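Long-range contacts in gamma-glutamyltransferase 1 Threonine peptidase. MEROPS family T03 (Pseudomonas nitroreducens, PDB 5ZJG), which probably catalyses transfer of the gamma-glutamyl group of glutathione and related peptides to amino acids, or its release as glutamate by hydrolysis: residues B[1-6]-B[13-18]; B[42-47]-B[66-71]; B[52-57]-B[94-99]. All coordinates share one frame; numbering follows the deposited sequence.

Interaction 1. Residues B[1-6]-B[13-18]; sequences TTHFSI and AVSNTY. With GLY (glycine), chain G.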
loop_
_atom_site.group_PDB
_atom_site.type_symbol
_atom_site.label_atom_id
_atom_site.label_comp_id
_atom_site.label_asym_id
_atom_site.label_seq_id
_atom_site.Cartn_x
_atom_site.Cartn_y
_atom_site.Cartn_z
ATOM N N THR B 1 -1.422 5.193 -3.844
ATOM C CA THR B 1 -1.752 3.842 -3.371
ATOM C C THR B 1 -3.232 3.770 -3.086
ATOM O O THR B 1 -3.836 4.806 -2.758
ATOM C CB THR B 1 -0.948 3.524 -2.108
ATOM O OG1 THR B 1 0.452 3.737 -2.381
ATOM C CG2 THR B 1 -1.215 2.097 -1.604
ATOM N N THR B 2 -3.817 2.568 -3.156
ATOM C CA THR B 2 -5.169 2.365 -2.629
ATOM C C THR B 2 -5.345 0.927 -2.145
ATOM O O THR B 2 -4.548 0.042 -2.452
ATOM C CB THR B 2 -6.242 2.707 -3.661
ATOM O OG1 THR B 2 -7.521 2.725 -3.011
ATOM C CG2 THR B 2 -6.268 1.718 -4.815
ATOM N N HIS B 3 -6.390 0.705 -1.351
ATOM C CA HIS B 3 -6.617 -0.595 -0.727
ATOM C C HIS B 3 -8.085 -0.984 -0.800
ATOM O O HIS B 3 -8.953 -0.124 -0.635
ATOM C CB HIS B 3 -6.204 -0.602 0.757
ATOM C CG HIS B 3 -6.415 -1.931 1.407
ATOM N ND1 HIS B 3 -5.468 -2.931 1.369
ATOM C CD2 HIS B 3 -7.486 -2.451 2.067
ATOM C CE1 HIS B 3 -5.948 -4.016 1.945
ATOM N NE2 HIS B 3 -7.162 -3.744 2.412
ATOM N N PHE B 4 -8.362 -2.288 -0.971
ATOM C CA PHE B 4 -9.723 -2.806 -0.813
ATOM C C PHE B 4 -9.700 -4.171 -0.128
ATOM O O PHE B 4 -8.708 -4.907 -0.147
ATOM C CB PHE B 4 -10.471 -2.864 -2.138
ATOM C CG PHE B 4 -9.850 -3.743 -3.176
ATOM C CD1 PHE B 4 -10.153 -5.107 -3.221
ATOM C CD2 PHE B 4 -9.012 -3.202 -4.146
ATOM C CE1 PHE B 4 -9.581 -5.926 -4.208
ATOM C CE2 PHE B 4 -8.463 -4.014 -5.138
ATOM C CZ PHE B 4 -8.758 -5.371 -5.164
ATOM N N SER B 5 -10.824 -4.481 0.508
ATOM C CA SER B 5 -10.984 -5.641 1.370
ATOM C C SER B 5 -12.256 -6.349 0.952
ATOM O O SER B 5 -13.258 -5.687 0.673
ATOM C CB SER B 5 -11.079 -5.221 2.844
ATOM O OG SER B 5 -9.854 -4.654 3.278
ATOM N N ILE B 6 -12.227 -7.680 0.909
ATOM C CA ILE B 6 -13.375 -8.471 0.456
ATOM C C ILE B 6 -13.469 -9.730 1.298
ATOM O O ILE B 6 -12.461 -10.366 1.601
ATOM C CB ILE B 6 -13.294 -8.857 -1.039
ATOM C CG1 ILE B 6 -13.304 -7.597 -1.922
ATOM C CG2 ILE B 6 -14.446 -9.774 -1.423
ATOM C CD1 ILE B 6 -12.977 -7.837 -3.375
ATOM N N ALA B 13 -11.304 -14.550 2.257
ATOM C CA ALA B 13 -11.048 -13.119 2.307
ATOM C C ALA B 13 -9.870 -12.756 1.419
ATOM O O ALA B 13 -8.922 -13.527 1.268
ATOM C CB ALA B 13 -10.746 -12.651 3.739
ATOM N N VAL B 14 -9.942 -11.550 0.857
ATOM C CA VAL B 14 -8.841 -10.930 0.132
ATOM C C VAL B 14 -8.648 -9.531 0.683
ATOM O O VAL B 14 -9.609 -8.771 0.839
ATOM C CB VAL B 14 -9.124 -10.872 -1.383
ATOM C CG1 VAL B 14 -8.135 -10.000 -2.090
ATOM C CG2 VAL B 14 -9.111 -12.257 -1.968
ATOM N N SER B 15 -7.400 -9.174 0.926
ATOM C CA SER B 15 -6.999 -7.833 1.310
ATOM C C SER B 15 -5.924 -7.425 0.314
ATOM O O SER B 15 -4.903 -8.108 0.215
ATOM C CB SER B 15 -6.465 -7.858 2.746
ATOM O OG SER B 15 -6.388 -6.575 3.328
ATOM N N ASN B 16 -6.186 -6.374 -0.471
ATOM C CA ASN B 16 -5.354 -6.036 -1.618
ATOM C C ASN B 16 -4.976 -4.556 -1.578
ATOM O O ASN B 16 -5.856 -3.688 -1.633
ATOM C CB ASN B 16 -6.062 -6.351 -2.930
ATOM C CG ASN B 16 -5.119 -6.221 -4.102
ATOM O OD1 ASN B 16 -4.450 -7.170 -4.442
ATOM N ND2 ASN B 16 -5.053 -5.043 -4.689
ATOM N N THR B 17 -3.668 -4.276 -1.504
ATOM C CA THR B 17 -3.143 -2.920 -1.616
ATOM C C THR B 17 -2.332 -2.848 -2.896
ATOM O O THR B 17 -1.465 -3.696 -3.121
ATOM C CB THR B 17 -2.262 -2.555 -0.414
ATOM O OG1 THR B 17 -2.885 -2.961 0.835
ATOM C CG2 THR B 17 -1.998 -1.033 -0.408
ATOM N N TYR B 18 -2.614 -1.865 -3.751
ATOM C CA TYR B 18 -1.763 -1.732 -4.933
ATOM C C TYR B 18 -1.654 -0.256 -5.287
ATOM O O TYR B 18 -2.320 0.593 -4.688
ATOM C CB TYR B 18 -2.244 -2.627 -6.087
ATOM C CG TYR B 18 -3.533 -2.255 -6.819
ATOM C CD1 TYR B 18 -4.558 -1.524 -6.201
ATOM C CD2 TYR B 18 -3.733 -2.695 -8.108
ATOM C CE1 TYR B 18 -5.721 -1.201 -6.906
ATOM C CE2 TYR B 18 -4.881 -2.374 -8.823
ATOM C CZ TYR B 18 -5.877 -1.652 -8.208
ATOM O OH TYR B 18 -7.003 -1.313 -8.899
HETATM N N GLY G . 0.210 8.238 -0.747
HETATM C CA GLY G . -0.122 6.933 -1.279
HETATM C C GLY G . 0.885 5.894 -0.861
HETATM O O GLY G . 1.985 5.816 -1.411
HETATM O OXT GLY G . 0.618 5.088 0.024
#

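Interaction 2. Residues B[42-47]-B[66-71]; sequences DDFSSK and PGKRML. With GLY (glycine), chain E.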
loop_
_atom_site.group_PDB
_atom_site.type_symbol
_atom_site.label_atom_id
_atom_site.label_comp_id
_atom_site.label_asym_id
_atom_site.label_seq_id
_atom_site.Cartn_x
_atom_site.Cartn_y
_atom_site.Cartn_z
ATOM N N ASP B 42 11.270 5.273 -6.614
ATOM C CA ASP B 42 11.663 6.140 -5.505
ATOM C C ASP B 42 11.578 5.441 -4.153
ATOM O O ASP B 42 12.057 6.007 -3.155
ATOM C CB ASP B 42 10.811 7.415 -5.483
ATOM C CG ASP B 42 11.306 8.440 -4.460
ATOM O OD1 ASP B 42 12.412 9.002 -4.640
ATOM O OD2 ASP B 42 10.595 8.685 -3.460
ATOM N N ASP B 43 10.995 4.238 -4.088
ATOM C CA ASP B 43 10.957 3.472 -2.852
ATOM C C ASP B 43 12.274 2.755 -2.574
ATOM O O ASP B 43 12.497 2.322 -1.437
ATOM C CB ASP B 43 9.779 2.478 -2.892
ATOM C CG ASP B 43 8.465 3.111 -2.483
ATOM O OD1 ASP B 43 8.474 4.277 -2.008
ATOM O OD2 ASP B 43 7.419 2.435 -2.643
ATOM N N PHE B 44 13.166 2.662 -3.563
ATOM C CA PHE B 44 14.548 2.305 -3.296
ATOM C C PHE B 44 15.252 3.457 -2.590
ATOM O O PHE B 44 14.799 4.605 -2.610
ATOM C CB PHE B 44 15.323 2.031 -4.593
ATOM C CG PHE B 44 15.070 0.681 -5.236
ATOM C CD1 PHE B 44 15.356 -0.503 -4.577
ATOM C CD2 PHE B 44 14.620 0.619 -6.543
ATOM C CE1 PHE B 44 15.157 -1.732 -5.211
ATOM C CE2 PHE B 44 14.418 -0.605 -7.193
ATOM C CZ PHE B 44 14.683 -1.775 -6.529
ATOM N N SER B 45 16.367 3.143 -1.949
ATOM C CA SER B 45 17.265 4.187 -1.486
ATOM C C SER B 45 18.133 4.611 -2.670
ATOM O O SER B 45 18.779 3.768 -3.300
ATOM C CB SER B 45 18.110 3.692 -0.320
ATOM O OG SER B 45 19.180 4.594 -0.073
ATOM N N SER B 46 18.075 5.901 -3.024
ATOM C CA SER B 46 18.872 6.417 -4.136
ATOM C C SER B 46 20.294 6.725 -3.708
ATOM O O SER B 46 21.211 6.729 -4.544
ATOM C CB SER B 46 18.239 7.688 -4.712
ATOM O OG SER B 46 16.970 7.433 -5.300
ATOM N N LYS B 47 20.486 6.986 -2.426
ATOM C CA LYS B 47 21.781 7.315 -1.868
ATOM C C LYS B 47 21.705 7.033 -0.374
ATOM O O LYS B 47 20.706 7.393 0.271
ATOM C CB LYS B 47 22.138 8.772 -2.149
ATOM C CG LYS B 47 23.554 9.152 -1.741
ATOM C CD LYS B 47 23.880 10.566 -2.171
ATOM C CE LYS B 47 25.307 10.923 -1.823
ATOM N NZ LYS B 47 25.604 12.339 -2.158
ATOM N N PRO B 66 19.421 -4.377 -10.417
ATOM C CA PRO B 66 18.560 -4.909 -11.475
ATOM C C PRO B 66 17.743 -6.088 -10.977
ATOM O O PRO B 66 18.237 -6.949 -10.241
ATOM C CB PRO B 66 19.555 -5.334 -12.567
ATOM C CG PRO B 66 20.789 -4.647 -12.272
ATOM C CD PRO B 66 20.844 -4.418 -10.796
ATOM N N GLY B 67 16.475 -6.117 -11.386
ATOM C CA GLY B 67 15.582 -7.212 -11.041
ATOM C C GLY B 67 15.067 -7.226 -9.621
ATOM O O GLY B 67 14.382 -8.176 -9.230
ATOM N N LYS B 68 15.361 -6.201 -8.838
ATOM C CA LYS B 68 15.067 -6.184 -7.414
ATOM C C LYS B 68 13.756 -5.464 -7.145
ATOM O O LYS B 68 13.435 -4.479 -7.815
ATOM C CB LYS B 68 16.196 -5.485 -6.671
ATOM C CG LYS B 68 16.148 -5.520 -5.159
ATOM C CD LYS B 68 17.411 -4.827 -4.634
ATOM C CE LYS B 68 17.536 -4.836 -3.127
ATOM N NZ LYS B 68 18.811 -4.121 -2.750
ATOM N N ARG B 69 13.016 -5.962 -6.152
ATOM C CA ARG B 69 11.795 -5.331 -5.662
ATOM C C ARG B 69 12.152 -4.276 -4.625
ATOM O O ARG B 69 12.920 -4.537 -3.691
ATOM C CB ARG B 69 10.860 -6.378 -5.052
ATOM C CG ARG B 69 10.252 -7.320 -6.093
ATOM C CD ARG B 69 9.765 -8.629 -5.503
ATOM N NE ARG B 69 8.577 -9.117 -6.207
ATOM C CZ ARG B 69 8.595 -9.853 -7.311
ATOM N NH1 ARG B 69 9.737 -10.210 -7.876
ATOM N NH2 ARG B 69 7.454 -10.237 -7.859
ATOM N N MET B 70 11.603 -3.083 -4.805
ATOM C CA MET B 70 11.877 -1.973 -3.907
ATOM C C MET B 70 11.045 -2.110 -2.637
ATOM O O MET B 70 9.882 -2.503 -2.682
ATOM C CB MET B 70 11.614 -0.630 -4.609
ATOM C CG MET B 70 10.263 -0.333 -5.202
ATOM S SD MET B 70 9.678 -1.392 -6.545
ATOM C CE MET B 70 10.896 -1.179 -7.834
ATOM N N LEU B 71 11.673 -1.821 -1.496
ATOM C CA LEU B 71 11.004 -2.001 -0.209
ATOM C C LEU B 71 9.719 -1.204 -0.170
ATOM O O LEU B 71 9.678 -0.042 -0.574
ATOM C CB LEU B 71 11.922 -1.550 0.927
ATOM C CG LEU B 71 11.360 -1.747 2.341
ATOM C CD1 LEU B 71 11.387 -3.226 2.649
ATOM C CD2 LEU B 71 12.249 -0.972 3.319
HETATM N N GLY E . 4.933 3.291 -2.703
HETATM C CA GLY E . 4.693 3.275 -1.270
HETATM C C GLY E . 4.867 1.881 -0.704
HETATM O O GLY E . 5.036 1.678 0.500
HETATM O OXT GLY E . 4.839 0.917 -1.471
HETATM O O HOH W 1 10.243 2.129 1.064
#

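Interaction 3. Residues B[52-57]-B[94-99]; sequences NAFGVV and GSRIFT. With GLY (glycine), chain G.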
loop_
_atom_site.group_PDB
_atom_site.type_symbol
_atom_site.label_atom_id
_atom_site.label_comp_id
_atom_site.label_asym_id
_atom_site.label_seq_id
_atom_site.Cartn_x
_atom_site.Cartn_y
_atom_site.Cartn_z
ATOM N N ASN B 52 13.857 9.637 0.848
ATOM C CA ASN B 52 13.039 9.645 -0.353
ATOM C C ASN B 52 11.823 10.546 -0.115
ATOM O O ASN B 52 11.780 11.334 0.838
ATOM C CB ASN B 52 12.672 8.210 -0.746
ATOM C CG ASN B 52 11.527 7.622 0.085
ATOM O OD1 ASN B 52 11.171 8.148 1.137
ATOM N ND2 ASN B 52 10.988 6.497 -0.374
ATOM N N ALA B 53 10.832 10.460 -1.004
ATOM C CA ALA B 53 9.706 11.387 -0.951
ATOM C C ALA B 53 8.857 11.201 0.298
ATOM O O ALA B 53 8.130 12.125 0.681
ATOM C CB ALA B 53 8.839 11.225 -2.199
ATOM N N PHE B 54 8.930 10.036 0.936
ATOM C CA PHE B 54 8.241 9.803 2.203
ATOM C C PHE B 54 9.115 10.054 3.424
ATOM O O PHE B 54 8.662 9.812 4.545
ATOM C CB PHE B 54 7.711 8.369 2.252
ATOM C CG PHE B 54 6.561 8.134 1.334
ATOM C CD1 PHE B 54 5.308 8.646 1.627
ATOM C CD2 PHE B 54 6.731 7.412 0.163
ATOM C CE1 PHE B 54 4.246 8.440 0.767
ATOM C CE2 PHE B 54 5.681 7.205 -0.697
ATOM C CZ PHE B 54 4.435 7.708 -0.399
ATOM N N GLY B 55 10.349 10.519 3.246
ATOM C CA GLY B 55 11.202 10.796 4.384
ATOM C C GLY B 55 11.950 9.601 4.935
ATOM O O GLY B 55 12.609 9.728 5.975
ATOM N N VAL B 56 11.850 8.436 4.300
ATOM C CA VAL B 56 12.498 7.232 4.807
ATOM C C VAL B 56 13.854 7.070 4.131
ATOM O O VAL B 56 14.077 7.536 3.007
ATOM C CB VAL B 56 11.616 5.982 4.618
ATOM C CG1 VAL B 56 10.355 6.134 5.455
ATOM C CG2 VAL B 56 11.252 5.749 3.146
ATOM N N VAL B 57 14.767 6.396 4.823
ATOM C CA VAL B 57 16.139 6.243 4.341
ATOM C C VAL B 57 16.491 4.754 4.262
ATOM O O VAL B 57 15.741 3.886 4.710
ATOM C CB VAL B 57 17.151 7.007 5.220
ATOM C CG1 VAL B 57 16.817 8.494 5.257
ATOM C CG2 VAL B 57 17.201 6.444 6.629
ATOM N N GLY B 94 1.960 5.329 1.992
ATOM C CA GLY B 94 3.412 5.267 2.008
ATOM C C GLY B 94 3.913 4.781 3.351
ATOM O O GLY B 94 3.422 3.788 3.894
ATOM N N SER B 95 4.908 5.483 3.901
ATOM C CA SER B 95 5.527 5.077 5.160
ATOM C C SER B 95 4.591 5.176 6.356
ATOM O O SER B 95 4.995 4.759 7.436
ATOM C CB SER B 95 6.774 5.922 5.447
ATOM O OG SER B 95 6.458 7.292 5.594
ATOM N N ARG B 96 3.381 5.707 6.189
ATOM C CA ARG B 96 2.369 5.753 7.237
ATOM C C ARG B 96 1.471 4.512 7.269
ATOM O O ARG B 96 0.642 4.390 8.178
ATOM C CB ARG B 96 1.490 6.993 7.034
ATOM C CG ARG B 96 2.121 8.355 7.369
ATOM C CD ARG B 96 3.360 8.694 6.528
ATOM N NE ARG B 96 3.604 10.139 6.553
ATOM C CZ ARG B 96 4.681 10.739 6.055
ATOM N NH1 ARG B 96 5.652 10.031 5.486
ATOM N NH2 ARG B 96 4.784 12.058 6.124
ATOM N N ILE B 97 1.607 3.590 6.311
ATOM C CA ILE B 97 0.614 2.524 6.168
ATOM C C ILE B 97 0.565 1.650 7.407
ATOM O O ILE B 97 -0.505 1.403 7.967
ATOM C CB ILE B 97 0.906 1.689 4.915
ATOM C CG1 ILE B 97 0.534 2.506 3.684
ATOM C CG2 ILE B 97 0.154 0.342 4.951
ATOM C CD1 ILE B 97 1.031 1.897 2.371
ATOM N N PHE B 98 1.710 1.114 7.824
ATOM C CA PHE B 98 1.634 0.155 8.920
ATOM C C PHE B 98 1.472 0.819 10.284
ATOM O O PHE B 98 0.926 0.178 11.192
ATOM C CB PHE B 98 2.844 -0.789 8.920
ATOM C CG PHE B 98 4.166 -0.100 8.824
ATOM C CD1 PHE B 98 4.776 0.410 9.946
ATOM C CD2 PHE B 98 4.825 0.002 7.591
ATOM C CE1 PHE B 98 6.037 1.036 9.860
ATOM C CE2 PHE B 98 6.046 0.625 7.506
ATOM C CZ PHE B 98 6.647 1.140 8.641
ATOM N N THR B 99 1.886 2.086 10.468
ATOM C CA THR B 99 1.487 2.768 11.706
ATOM C C THR B 99 -0.007 3.053 11.736
ATOM O O THR B 99 -0.625 2.996 12.812
ATOM C CB THR B 99 2.262 4.077 11.911
ATOM O OG1 THR B 99 2.029 4.983 10.822
ATOM C CG2 THR B 99 3.760 3.780 12.031
HETATM N N GLY G . 0.210 8.238 -0.747
HETATM C CA GLY G . -0.122 6.933 -1.279
HETATM C C GLY G . 0.885 5.894 -0.861
HETATM O O GLY G . 1.985 5.816 -1.411
HETATM O OXT GLY G . 0.618 5.088 0.024
#

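Interaction 1. Residues B[1-6]-B[13-18]
The ring of F4 overlaps the side chain of N16, with CB of N16 over its face, 3.9 Å from the ring centroid, a CH-pi contact. With F4 CG between its backbone N and carbonyl carbon (chi1 61°), the ring is held beside the amide of N16, their planes 27° apart; the amide oxygen itself bonds to an aromatic side chain of the neighbouring subunit. On the other face of this antiparallel hairpin, H3 uses both ring nitrogens: ND1 lies 2.6 Å from OG1 of T17 in a hydrogen bond, and NE2 donates to OG of S5 at 3.0 Å, a hydroxyl also bonded to O of Q168. An alanine at H3 is likely to leave the T17 hydroxyl without this mate and open a gap beside S15. Next to it, CG2 of T1 presses on CG2 of T17 at a tight 3.4 Å, beside the probable nucleophile, the T1 hydroxyl, which is also bonded to T19. Backbone bonds join T2 to Y18, F4 to N16 and I6 to V14, each in both directions. On the H3 face, S5 and S15 pack against strands 77-81 and 84-90, H3 and T17 against the loop at P76, while a strand of the neighbouring subunit continues the sheet.

Interaction 2. Residues B[42-47]-B[66-71]
K68 meets the ring of F44 twice. Its carbonyl O stands at the ring edge, 3.2 Å from F44 CZ, and its extended side chain runs past the same ring, with K68 CD 3.9 Å from F44 CE1. The ammonium group goes on to a salt bridge with E65 and to the carbonyls of A61 and A63. R69 points away from F44's segment, its NE in a salt bridge with an acidic side chain of the neighbouring subunit. M70 supplies the main apolar contact: its CB sits over the centre of the F44 ring, 3.5 Å from the centroid and only 2° off the ring normal. CG lies between the backbone N and carbonyl carbon (chi1 57°), and bends at the next two torsions curl the chain back, so that M70 CE touches F44 CE2 at 3.6 Å; the sulfur makes an oblique Met-aromatic contact. M70 CG also meets D43 CB at 3.7 Å. At L71 the carbonyl O packs against CB of D43 and receives a 2.8 Å bond from a water molecule, which reaches D43 O weakly. CB of D43 thus rests on M70 and L71, while its OD2 takes a 2.6 Å bond from N of the bound glycine of chain E and forms a salt bridge with a basic side chain of the neighbouring subunit. N21, S72 and S73 also bind that glycine, consistent with the glutamate-binding pocket of gamma-glutamyltransferases, where D43 would receive the substrate's amino group.

Interaction 3. Residues B[52-57]-B[94-99]
An Asx turn within a type I beta turn, N52 to G55, sets F54 against G94 of the probable glutamate-binding site. OD1 of N52 accepts two backbone bonds, from N of F54 at 2.9 Å and from N of V56, which arrive from opposite faces of its carbonyl plane and fix the shape of the turn. F54, with CG anti to its carbonyl carbon (chi1 -71°), lays one ring face on the glycine loop: CA of G94 is 3.7 Å from the ring centroid in a CH-pi contact, and N of S95 lies over the same face, nearer the rim. A side chain on G94 would run into the ring, and its positive phi favours glycine as well. At the far end of the ring, CZ of F54 is 3.3 Å from O of the glycine of chain G. The backbone nitrogens of G93 and G94 face that ligand's carboxylate, consistent with the oxyanion hole of this family. Farther along, V56 CG1 packs on S95 CB at 3.6 Å. The polar side of the contact belongs to R96, whose NH1 gives OG of S95 a 2.9 Å bond and O of F54 a weak one at 3.2 Å; both acceptors lie at the edge of the guanidinium, near its plane. Q127 binds the same two oxygens from outside. The F54 ring also stacks with W22. This loop thus meets G94 and the 3-10 turn 95-96 that leads into helix 97-109, while R96 makes a cation-pi contact with Y135 of strand 133-136 and, like S95, touches H125 of strand 125-126.

How the interactions relate
All three contacts are buried, yet they join different kinds of element. Interaction 1 pairs two strands through a regular backbone network, whereas interactions 2 and 3 fasten loops: interaction 2 by a methionine lying over an aromatic face, interaction 3 by an aromatic ring on a glycine backbone, with a weak arginine bond. Interactions 2 and 3 touch each other, D42 bonding probably to N52 and A53, and their segments alternate along the chain. Interaction 1 closes before either opens and touches neither, but it shares the glycine of chain G with interaction 3. The likely nucleophile, the carboxylate at D43 and the glycine loop thus come from three separate contacts.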